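Local coordinates for bilirubin-inducible fluorescent protein UnaG (PDB 4I3B) that binds unconjugated bilirubin with high affinity inside a beta-barrel and, when excited with the pigment bound, emits green fluorescence, at residues T37-Y42 / R132-A137. Residues are numbered along the deposited sequence; the frame is centred on the assembly and turned at random. Where two conformers were deposited one is given.
Sequences TTPTLY and RSYRRA. With BLR (3-[5-[(Z)-(4-ethenyl-3-methyl-5-oxidanylidene-pyrrol-2-ylidene)methyl]-2-[[5-[(Z)-(3-ethenyl-4-methyl-5-oxidanylidene-pyrrol-2-ylidene)methyl]-3-(3-hydroxy-3-oxopropyl)-4-methyl-1H-pyrrol-2-yl]methyl]-4-methyl-1H-pyrrol-3-yl]propanoic acid), chain G.
One propionate of bilirubin is gripped inside the barrel by Arg132 and Tyr134, and Thr37, Pro39 and Leu41 pack against the two side chains that hold it. Carboxylate atom O1D of the pigment receives two bonds: Arg132 NH1 donates at 2.9 Å, and Tyr134 OH donates at 2.7 Å, with O1D lying in the plane of the phenol ring at its edge. The other terminal nitrogen, Arg132 NH2, donates to Thr37 OG1 at 3.1 Å; the bond is bent, 141° at the hydrogen, and its acceptor sits 16° out of the guanidinium plane. A chi1 of 56° sets Thr37 OG1 between backbone N and carbonyl carbon, where it meets both Arg132 NH2 and Gly34 O, to which it is also hydrogen-bonded. Two waters in the guanidinium plane complete this network, one joining Arg132 NH1 to Thr37 OG1, the other joining Arg132 NH2 to Thr37 O. An arginine and tyrosine on the last strand reaching a ligand carboxylate recall the fatty-acid-binding protein fold, to whose family UnaG belongs. Here strands 40-46 and 128-135 are not direct neighbours: strand 7-15 runs between them, so the contact is made by side chains directed into the barrel. A leucine at Arg132 would probably leave O1D without this cationic donor, with Tyr134 OH remaining of the two bonds described, and Thr37 OG1 without the NH2 donor. Apolar packing is centred on Tyr134. Leu41 CD1 stands over one face of its ring, 3.8 Å from the centroid and close to the ring normal, a CH-pi contact that also brings this methyl to 3.3 Å from pigment atom OB. Pro39 CG approaches the ring obliquely, 3.2 Å from Tyr134 OH, while Pro39 CD lies against Arg132 NH2.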
loop_
_atom_site.group_PDB
_atom_site.type_symbol
_atom_site.label_atom_id
_atom_site.label_comp_id
_atom_site.label_asym_id
_atom_site.label_seq_id
_atom_site.Cartn_x
_atom_site.Cartn_y
_atom_site.Cartn_z
ATOM N N THR A 37 -8.400 -10.143 -2.466
ATOM C CA THR A 37 -9.079 -8.851 -2.541
ATOM C C THR A 37 -8.932 -8.153 -3.891
ATOM O O THR A 37 -7.969 -8.368 -4.619
ATOM C CB THR A 37 -8.590 -7.870 -1.439
ATOM O OG1 THR A 37 -7.166 -7.703 -1.498
ATOM C CG2 THR A 37 -8.993 -8.385 -0.064
ATOM N N THR A 38 -9.899 -7.292 -4.185
ATOM C CA THR A 38 -9.827 -6.416 -5.342
ATOM C C THR A 38 -10.030 -4.980 -4.849
ATOM O O THR A 38 -11.117 -4.418 -4.940
ATOM C CB THR A 38 -10.862 -6.813 -6.395
ATOM O OG1 THR A 38 -12.143 -6.883 -5.769
ATOM C CG2 THR A 38 -10.519 -8.195 -7.004
ATOM N N PRO A 39 -8.971 -4.376 -4.294
ATOM C CA PRO A 39 -9.083 -3.051 -3.677
ATOM C C PRO A 39 -9.324 -1.890 -4.644
ATOM O O PRO A 39 -8.982 -1.944 -5.822
ATOM C CB PRO A 39 -7.726 -2.892 -3.002
ATOM C CG PRO A 39 -6.785 -3.770 -3.823
ATOM C CD PRO A 39 -7.645 -4.972 -4.071
ATOM N N THR A 40 -9.928 -0.834 -4.099
ATOM C CA THR A 40 -10.067 0.461 -4.749
ATOM C C THR A 40 -9.360 1.462 -3.841
ATOM O O THR A 40 -9.500 1.386 -2.599
ATOM C CB THR A 40 -11.541 0.856 -4.887
ATOM O OG1 THR A 40 -12.236 -0.193 -5.559
ATOM C CG2 THR A 40 -11.687 2.124 -5.686
ATOM N N LEU A 41 -8.625 2.395 -4.441
ATOM C CA LEU A 41 -7.942 3.466 -3.723
ATOM C C LEU A 41 -8.479 4.806 -4.156
ATOM O O LEU A 41 -8.746 5.011 -5.347
ATOM C CB LEU A 41 -6.461 3.464 -4.057
ATOM C CG LEU A 41 -5.729 2.138 -4.073
ATOM C CD1 LEU A 41 -4.311 2.316 -4.557
ATOM C CD2 LEU A 41 -5.765 1.452 -2.735
ATOM N N TYR A 42 -8.554 5.743 -3.208
ATOM C CA TYR A 42 -8.919 7.127 -3.487
ATOM C C TYR A 42 -7.817 7.945 -2.871
ATOM O O TYR A 42 -7.708 8.023 -1.638
ATOM C CB TYR A 42 -10.262 7.491 -2.847
ATOM C CG TYR A 42 -11.378 6.548 -3.207
ATOM C CD1 TYR A 42 -12.192 6.800 -4.303
ATOM C CD2 TYR A 42 -11.604 5.388 -2.470
ATOM C CE1 TYR A 42 -13.233 5.944 -4.648
ATOM C CE2 TYR A 42 -12.613 4.507 -2.823
ATOM C CZ TYR A 42 -13.431 4.785 -3.904
ATOM O OH TYR A 42 -14.431 3.898 -4.225
ATOM N N ARG A 132 1.616 -5.636 -7.047
ATOM C CA ARG A 132 0.252 -5.377 -7.449
ATOM C C ARG A 132 0.251 -4.202 -8.401
ATOM O O ARG A 132 1.122 -3.340 -8.333
ATOM C CB ARG A 132 -0.648 -5.100 -6.250
ATOM C CG ARG A 132 -0.420 -6.076 -5.098
ATOM C CD ARG A 132 -1.319 -5.690 -3.948
ATOM N NE ARG A 132 -2.608 -6.363 -4.010
ATOM C CZ ARG A 132 -3.642 -6.085 -3.196
ATOM N NH1 ARG A 132 -3.629 -5.073 -2.314
ATOM N NH2 ARG A 132 -4.726 -6.831 -3.269
ATOM N N SER A 133 -0.718 -4.177 -9.301
ATOM C CA SER A 133 -0.911 -3.090 -10.269
ATOM C C SER A 133 -2.357 -2.640 -10.216
ATOM O O SER A 133 -3.252 -3.486 -10.108
ATOM C CB SER A 133 -0.643 -3.548 -11.715
ATOM O OG SER A 133 0.645 -4.098 -11.889
ATOM N N TYR A 134 -2.561 -1.328 -10.344
ATOM C CA TYR A 134 -3.883 -0.715 -10.398
ATOM C C TYR A 134 -4.057 0.078 -11.689
ATOM O O TYR A 134 -3.091 0.631 -12.229
ATOM C CB TYR A 134 -4.072 0.257 -9.237
ATOM C CG TYR A 134 -4.061 -0.364 -7.869
ATOM C CD1 TYR A 134 -2.877 -0.731 -7.230
ATOM C CD2 TYR A 134 -5.247 -0.476 -7.165
ATOM C CE1 TYR A 134 -2.912 -1.249 -5.928
ATOM C CE2 TYR A 134 -5.287 -0.982 -5.903
ATOM C CZ TYR A 134 -4.115 -1.346 -5.276
ATOM O OH TYR A 134 -4.188 -1.868 -4.000
ATOM N N ARG A 135 -5.297 0.165 -12.150
ATOM C CA ARG A 135 -5.641 0.953 -13.323
ATOM C C ARG A 135 -6.601 2.058 -12.917
ATOM O O ARG A 135 -7.191 2.003 -11.853
ATOM C CB ARG A 135 -6.315 0.060 -14.355
ATOM C CG ARG A 135 -7.661 -0.439 -13.914
ATOM C CD ARG A 135 -8.335 -1.218 -15.036
ATOM N NE ARG A 135 -9.569 -1.824 -14.575
ATOM C CZ ARG A 135 -10.746 -1.208 -14.545
ATOM N NH1 ARG A 135 -10.875 0.054 -14.935
ATOM N NH2 ARG A 135 -11.807 -1.856 -14.109
ATOM N N ARG A 136 -6.764 3.049 -13.784
ATOM C CA ARG A 136 -7.826 4.043 -13.649
ATOM C C ARG A 136 -9.164 3.469 -14.085
ATOM O O ARG A 136 -9.237 2.562 -14.899
ATOM C CB ARG A 136 -7.528 5.244 -14.557
ATOM C CG ARG A 136 -6.276 5.976 -14.200
ATOM C CD ARG A 136 -6.338 6.592 -12.816
ATOM N NE ARG A 136 -5.193 7.460 -12.640
ATOM C CZ ARG A 136 -5.063 8.317 -11.644
ATOM N NH1 ARG A 136 -5.988 8.373 -10.702
ATOM N NH2 ARG A 136 -3.984 9.093 -11.574
ATOM N N ALA A 137 -10.217 4.023 -13.520
ATOM C CA ALA A 137 -11.567 3.734 -13.953
ATOM C C ALA A 137 -11.817 4.373 -15.327
ATOM O O ALA A 137 -11.292 5.447 -15.660
ATOM C CB ALA A 137 -12.555 4.241 -12.934
HETATM C CHA BLR G . -3.951 -1.685 0.042
HETATM N NA BLR G . -2.758 0.545 0.067
HETATM C C1A BLR G . -3.515 -0.389 0.701
HETATM C C2A BLR G . -3.690 -0.008 2.022
HETATM C C3A BLR G . -2.995 1.192 2.180
HETATM C C4A BLR G . -2.432 1.516 0.952
HETATM C CMA BLR G . -2.890 2.005 3.435
HETATM C CAA BLR G . -4.485 -0.742 3.056
HETATM C CBA BLR G . -3.643 -1.503 4.001
HETATM C CGA BLR G . -4.420 -2.207 5.054
HETATM O O1A BLR G . -5.623 -2.549 4.864
HETATM O O2A BLR G . -3.815 -2.409 6.168
HETATM C CHB BLR G . -1.633 2.726 0.699
HETATM N NB BLR G . -1.685 2.799 -1.755
HETATM C C1B BLR G . -1.306 3.314 -0.496
HETATM C C2B BLR G . -0.535 4.474 -0.704
HETATM C C3B BLR G . -0.423 4.742 -1.954
HETATM C C4B BLR G . -1.111 3.706 -2.829
HETATM C CMB BLR G . 0.046 5.280 0.442
HETATM O OB BLR G . -1.253 3.556 -3.992
HETATM C CAB BLR G . 0.288 5.886 -2.577
HETATM C CBB BLR G . 0.376 6.099 -3.925
HETATM N NC BLR G . -5.704 -5.933 2.645
HETATM C C1C BLR G . -6.811 -6.779 3.294
HETATM C C2C BLR G . -6.032 -7.495 4.344
HETATM C C3C BLR G . -4.789 -7.155 4.339
HETATM C C4C BLR G . -4.491 -6.217 3.367
HETATM C CMC BLR G . -6.732 -8.434 5.268
HETATM O OC BLR G . -7.961 -6.821 2.956
HETATM C CAC BLR G . -3.750 -7.630 5.270
HETATM C CBC BLR G . -3.692 -8.906 5.723
HETATM C CHD BLR G . -3.301 -5.633 3.079
HETATM N ND BLR G . -3.939 -3.728 1.492
HETATM C C1D BLR G . -3.068 -4.507 2.161
HETATM C C2D BLR G . -1.715 -4.017 1.827
HETATM C C3D BLR G . -1.840 -2.963 0.958
HETATM C C4D BLR G . -3.274 -2.715 0.729
HETATM C CMD BLR G . -0.473 -4.644 2.367
HETATM C CAD BLR G . -0.696 -2.162 0.396
HETATM C CBD BLR G . -0.378 -2.611 -1.016
HETATM C CGD BLR G . -1.279 -1.955 -1.999
HETATM O O1D BLR G . -1.989 -2.665 -2.734
HETATM O O2D BLR G . -1.309 -0.710 -2.131
HETATM O O HOH W 1 -6.051 -5.278 -0.673
HETATM O O HOH W 2 -5.534 -9.200 -4.845
#